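Local structure of phytase (Citrobacter braakii, 3ZHC) at residues F157-A170 against D276-R288. The protein is a phytase of the histidine phosphatase superfamily (branch 2), a mixed beta-sheet flanked by helices and joined to a largely helical region. The protein carries 2 engineered substitutions. Sequence-based numbering, arbitrary orientation.
Sequences FNTLQVCNAILERA and DLLQRTPEVARSR. Engineered in segment 157-170: Cys163 (natural residue Lys). Unlike the reference sequence in segment 157-170: Gln161 (reference Lys).
Phe157, just ahead of helix 159-169, meets Val284 and Arg288 at the start of an instructive contact, one helix packed across the junction of two consecutive helices. In this histidine phosphatase fold, helix 260-280 ends in a wide pi-type turn and Thr281, at the N-cap position, leads into helix 282-301; helix 159-169 packs across both, its axis at 136° to segment 276-280. The phenyl group, placed beside its own backbone N (chi1 -64°), sends CE1 to within 3.9 Å of Val284 CA. Its rim points into one face of the Arg288 guanidinium, the two planes 76° apart, with Phe157 CZ 3.7 Å from Arg288 NE. Within the helix, Val162 crosses Val284 at about a right angle, and the methyls Val162 CG1 and Val284 CG2 are pressed to 3.3 Å; Val226 of strand 225-227 also touches Val162. The chain of Glu283, bent at chi2, lays its carboxylate against Ala165 CB. Ile166 lies against the junction: its CG1 rests 3.7 Å from Thr281 CG2, while CG2 lies against Leu277 CB. Thr281 OG1 turns back to Leu277 O, closing the kink with a 2.6 Å hydrogen bond. At the far end Arg169, bent at chi3, grips Asp276 end-on. Arg280 adds weak bonds to Asp276 OD1, while its strongest polar partner is Ser332, and the shared carboxylate probably offsets the closeness of the two arginines. Both Arg169 NH1 and NH2 donate to the single oxygen Asp276 OD1, each at 2.9 Å and from the same face of the carboxylate.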
loop_
_atom_site.group_PDB
_atom_site.type_symbol
_atom_site.label_atom_id
_atom_site.label_comp_id
_atom_site.label_asym_id
_atom_site.label_seq_id
_atom_site.Cartn_x
_atom_site.Cartn_y
_atom_site.Cartn_z
ATOM N N PHE B 157 16.394 -11.569 24.192
ATOM C CA PHE B 157 15.261 -12.151 23.503
ATOM C C PHE B 157 15.085 -13.606 23.888
ATOM O O PHE B 157 16.074 -14.296 24.080
ATOM C CB PHE B 157 15.487 -12.199 21.974
ATOM C CG PHE B 157 15.607 -10.862 21.290
ATOM C CD1 PHE B 157 14.639 -9.870 21.463
ATOM C CD2 PHE B 157 16.681 -10.604 20.422
ATOM C CE1 PHE B 157 14.749 -8.629 20.805
ATOM C CE2 PHE B 157 16.793 -9.359 19.757
ATOM C CZ PHE B 157 15.825 -8.381 19.953
ATOM N N ASN B 158 13.829 -14.064 24.009
ATOM C CA ASN B 158 13.560 -15.504 24.079
ATOM C C ASN B 158 13.674 -15.911 22.621
ATOM O O ASN B 158 12.741 -15.702 21.818
ATOM C CB ASN B 158 12.203 -15.862 24.679
ATOM C CG ASN B 158 12.005 -17.409 24.835
ATOM O OD1 ASN B 158 12.048 -18.175 23.859
ATOM N ND2 ASN B 158 11.787 -17.847 26.074
ATOM N N THR B 159 14.832 -16.485 22.270
ATOM C CA THR B 159 15.195 -16.803 20.865
ATOM C C THR B 159 14.160 -17.584 20.039
ATOM O O THR B 159 13.838 -17.163 18.911
ATOM C CB THR B 159 16.565 -17.543 20.777
ATOM O OG1 THR B 159 16.484 -18.789 21.482
ATOM C CG2 THR B 159 17.661 -16.698 21.360
ATOM N N LEU B 160 13.648 -18.701 20.580
ATOM C CA LEU B 160 12.624 -19.504 19.850
ATOM C C LEU B 160 11.313 -18.727 19.686
ATOM O O LEU B 160 10.741 -18.713 18.611
ATOM C CB LEU B 160 12.372 -20.885 20.508
ATOM C CG LEU B 160 13.341 -22.002 20.097
ATOM C CD1 LEU B 160 13.231 -23.222 21.030
ATOM C CD2 LEU B 160 13.119 -22.416 18.613
ATOM N N GLN B 161 10.862 -18.085 20.763
ATOM C CA GLN B 161 9.635 -17.253 20.731
ATOM C C GLN B 161 9.744 -16.125 19.678
ATOM O O GLN B 161 8.835 -15.929 18.868
ATOM C CB GLN B 161 9.357 -16.689 22.127
ATOM C CG GLN B 161 8.137 -15.764 22.271
ATOM C CD GLN B 161 7.823 -15.464 23.737
ATOM O OE1 GLN B 161 7.383 -16.354 24.486
ATOM N NE2 GLN B 161 8.036 -14.225 24.148
ATOM N N VAL B 162 10.868 -15.415 19.699
ATOM C CA VAL B 162 11.129 -14.299 18.763
ATOM C C VAL B 162 11.241 -14.766 17.291
ATOM O O VAL B 162 10.586 -14.183 16.423
ATOM C CB VAL B 162 12.376 -13.479 19.212
ATOM C CG1 VAL B 162 12.822 -12.515 18.167
ATOM C CG2 VAL B 162 12.058 -12.736 20.536
ATOM N N CYS B 163 12.058 -15.810 17.023
ATOM C CA CYS B 163 12.206 -16.355 15.624
ATOM C C CYS B 163 10.893 -16.836 15.089
ATOM O O CYS B 163 10.509 -16.467 13.992
ATOM C CB CYS B 163 13.279 -17.495 15.496
ATOM S SG CYS B 163 14.833 -17.046 14.560
ATOM N N ASN B 164 10.203 -17.663 15.881
ATOM C CA ASN B 164 8.892 -18.183 15.490
ATOM C C ASN B 164 7.849 -17.079 15.262
ATOM O O ASN B 164 7.060 -17.178 14.345
ATOM C CB ASN B 164 8.387 -19.200 16.506
ATOM C CG ASN B 164 9.150 -20.520 16.452
ATOM O OD1 ASN B 164 9.302 -21.114 15.391
ATOM N ND2 ASN B 164 9.612 -20.983 17.589
ATOM N N ALA B 165 7.872 -16.036 16.102
ATOM C CA ALA B 165 6.962 -14.887 15.963
ATOM C C ALA B 165 7.202 -14.145 14.635
ATOM O O ALA B 165 6.250 -13.796 13.924
ATOM C CB ALA B 165 7.108 -13.939 17.143
ATOM N N ILE B 166 8.471 -13.920 14.309
ATOM C CA ILE B 166 8.847 -13.300 13.019
ATOM C C ILE B 166 8.476 -14.252 11.880
ATOM O O ILE B 166 7.957 -13.816 10.860
ATOM C CB ILE B 166 10.342 -12.963 12.935
ATOM C CG1 ILE B 166 10.758 -11.979 14.024
ATOM C CG2 ILE B 166 10.700 -12.361 11.528
ATOM C CD1 ILE B 166 12.231 -12.028 14.321
ATOM N N LEU B 167 8.740 -15.554 12.076
ATOM C CA LEU B 167 8.430 -16.579 11.060
ATOM C C LEU B 167 6.934 -16.574 10.691
ATOM O O LEU B 167 6.589 -16.589 9.506
ATOM C CB LEU B 167 8.830 -17.998 11.530
ATOM C CG LEU B 167 9.445 -18.976 10.508
ATOM C CD1 LEU B 167 9.159 -20.445 10.931
ATOM C CD2 LEU B 167 8.976 -18.735 9.090
ATOM N N GLU B 168 6.057 -16.543 11.723
ATOM C CA GLU B 168 4.579 -16.539 11.502
ATOM C C GLU B 168 4.082 -15.234 10.891
ATOM O O GLU B 168 3.046 -15.228 10.203
ATOM C CB GLU B 168 3.800 -16.886 12.799
ATOM C CG GLU B 168 4.039 -18.359 13.316
ATOM C CD GLU B 168 3.750 -19.438 12.245
ATOM O OE1 GLU B 168 2.696 -19.348 11.579
ATOM O OE2 GLU B 168 4.588 -20.370 12.075
ATOM N N ARG B 169 4.799 -14.129 11.126
ATOM C CA ARG B 169 4.488 -12.861 10.415
ATOM C C ARG B 169 4.850 -12.961 8.933
ATOM O O ARG B 169 4.261 -12.264 8.113
ATOM C CB ARG B 169 5.179 -11.670 11.037
ATOM C CG ARG B 169 4.552 -11.224 12.345
ATOM C CD ARG B 169 4.973 -9.865 12.658
ATOM N NE ARG B 169 4.305 -8.893 11.773
ATOM C CZ ARG B 169 4.790 -7.695 11.413
ATOM N NH1 ARG B 169 5.994 -7.259 11.834
ATOM N NH2 ARG B 169 4.070 -6.928 10.613
ATOM N N ALA B 170 5.822 -13.829 8.610
ATOM C CA ALA B 170 6.208 -14.127 7.229
ATOM C C ALA B 170 5.352 -15.265 6.581
ATOM O O ALA B 170 5.675 -15.722 5.475
ATOM C CB ALA B 170 7.693 -14.478 7.164
ATOM N N ASP B 276 10.149 -4.547 8.694
ATOM C CA ASP B 276 8.893 -4.974 9.272
ATOM C C ASP B 276 9.104 -6.278 10.089
ATOM O O ASP B 276 8.734 -6.357 11.267
ATOM C CB ASP B 276 7.852 -5.168 8.186
ATOM C CG ASP B 276 6.444 -5.358 8.738
ATOM O OD1 ASP B 276 6.189 -5.083 9.939
ATOM O OD2 ASP B 276 5.581 -5.784 7.948
ATOM N N LEU B 277 9.709 -7.279 9.442
ATOM C CA LEU B 277 10.013 -8.553 10.088
ATOM C C LEU B 277 11.005 -8.416 11.255
ATOM O O LEU B 277 10.729 -8.868 12.365
ATOM C CB LEU B 277 10.579 -9.567 9.071
ATOM C CG LEU B 277 9.642 -10.090 7.999
ATOM C CD1 LEU B 277 10.379 -11.091 7.137
ATOM C CD2 LEU B 277 8.356 -10.736 8.611
ATOM N N LEU B 278 12.147 -7.792 11.004
ATOM C CA LEU B 278 13.238 -7.757 12.019
ATOM C C LEU B 278 13.117 -6.691 13.105
ATOM O O LEU B 278 13.698 -6.868 14.183
ATOM C CB LEU B 278 14.623 -7.639 11.325
ATOM C CG LEU B 278 15.030 -8.789 10.385
ATOM C CD1 LEU B 278 16.448 -8.522 9.823
ATOM C CD2 LEU B 278 14.963 -10.188 11.055
ATOM N N GLN B 279 12.376 -5.602 12.842
ATOM C CA GLN B 279 12.271 -4.473 13.810
ATOM C C GLN B 279 10.865 -4.104 14.286
ATOM O O GLN B 279 10.734 -3.524 15.375
ATOM C CB GLN B 279 12.938 -3.230 13.212
ATOM C CG GLN B 279 14.434 -3.438 12.789
ATOM C CD GLN B 279 15.395 -3.651 13.970
ATOM O OE1 GLN B 279 15.021 -3.499 15.151
ATOM N NE2 GLN B 279 16.648 -4.001 13.654
ATOM N N ARG B 280 9.816 -4.415 13.497
ATOM C CA ARG B 280 8.424 -4.091 13.914
ATOM C C ARG B 280 7.660 -5.277 14.578
ATOM O O ARG B 280 6.658 -5.051 15.260
ATOM C CB ARG B 280 7.605 -3.543 12.752
ATOM C CG ARG B 280 8.246 -2.354 11.997
ATOM C CD ARG B 280 7.187 -1.416 11.328
ATOM N NE ARG B 280 6.012 -2.172 10.908
ATOM C CZ ARG B 280 4.780 -2.119 11.442
ATOM N NH1 ARG B 280 4.452 -1.290 12.458
ATOM N NH2 ARG B 280 3.843 -2.911 10.930
ATOM N N THR B 281 8.130 -6.513 14.378
ATOM C CA THR B 281 7.549 -7.692 15.021
ATOM C C THR B 281 7.526 -7.438 16.529
ATOM O O THR B 281 8.583 -7.317 17.127
ATOM C CB THR B 281 8.346 -8.965 14.685
ATOM O OG1 THR B 281 8.321 -9.168 13.272
ATOM C CG2 THR B 281 7.760 -10.223 15.408
ATOM N N PRO B 282 6.303 -7.340 17.147
ATOM C CA PRO B 282 6.155 -6.946 18.579
ATOM C C PRO B 282 7.120 -7.596 19.548
ATOM O O PRO B 282 7.624 -6.925 20.420
ATOM C CB PRO B 282 4.714 -7.364 18.898
ATOM C CG PRO B 282 4.003 -7.152 17.629
ATOM C CD PRO B 282 4.970 -7.583 16.540
ATOM N N GLU B 283 7.378 -8.897 19.377
ATOM C CA GLU B 283 8.284 -9.639 20.275
ATOM C C GLU B 283 9.715 -9.068 20.272
ATOM O O GLU B 283 10.418 -9.200 21.269
ATOM C CB GLU B 283 8.300 -11.142 19.963
ATOM C CG GLU B 283 7.037 -11.903 20.428
ATOM C CD GLU B 283 5.815 -11.739 19.524
ATOM O OE1 GLU B 283 5.873 -11.044 18.482
ATOM O OE2 GLU B 283 4.786 -12.326 19.873
ATOM N N VAL B 284 10.121 -8.442 19.143
ATOM C CA VAL B 284 11.396 -7.714 19.038
ATOM C C VAL B 284 11.214 -6.222 19.412
ATOM O O VAL B 284 11.950 -5.713 20.259
ATOM C CB VAL B 284 12.014 -7.853 17.627
ATOM C CG1 VAL B 284 13.196 -6.864 17.414
ATOM C CG2 VAL B 284 12.473 -9.283 17.406
ATOM N N ALA B 285 10.235 -5.553 18.780
ATOM C CA ALA B 285 9.986 -4.077 18.966
ATOM C C ALA B 285 9.763 -3.642 20.403
ATOM O O ALA B 285 10.255 -2.598 20.804
ATOM C CB ALA B 285 8.809 -3.603 18.108
ATOM N N ARG B 286 9.016 -4.449 21.167
ATOM C CA ARG B 286 8.702 -4.148 22.583
ATOM C C ARG B 286 9.946 -4.003 23.418
ATOM O O ARG B 286 10.100 -3.025 24.132
ATOM C CB ARG B 286 7.803 -5.232 23.204
ATOM C CG ARG B 286 6.358 -5.180 22.799
ATOM C CD ARG B 286 5.529 -6.298 23.519
ATOM N NE ARG B 286 5.511 -6.103 24.985
ATOM C CZ ARG B 286 5.891 -6.984 25.941
ATOM N NH1 ARG B 286 6.331 -8.217 25.660
ATOM N NH2 ARG B 286 5.804 -6.610 27.226
ATOM N N SER B 287 10.831 -4.985 23.329
ATOM C CA SER B 287 12.109 -4.954 24.067
ATOM C C SER B 287 13.005 -3.790 23.623
ATOM O O SER B 287 13.496 -3.037 24.454
ATOM C CB SER B 287 12.854 -6.267 23.869
ATOM O OG SER B 287 12.053 -7.374 24.308
ATOM N N ARG B 288 13.195 -3.660 22.302
ATOM C CA ARG B 288 14.110 -2.644 21.726
ATOM C C ARG B 288 13.635 -1.206 21.889
ATOM O O ARG B 288 14.445 -0.324 22.081
ATOM C CB ARG B 288 14.419 -2.939 20.241
ATOM C CG ARG B 288 15.467 -3.979 20.032
ATOM C CD ARG B 288 15.668 -4.300 18.548
ATOM N NE ARG B 288 16.837 -5.183 18.310
ATOM C CZ ARG B 288 17.067 -5.908 17.187
ATOM N NH1 ARG B 288 16.209 -5.890 16.144
ATOM N NH2 ARG B 288 18.176 -6.669 17.107
#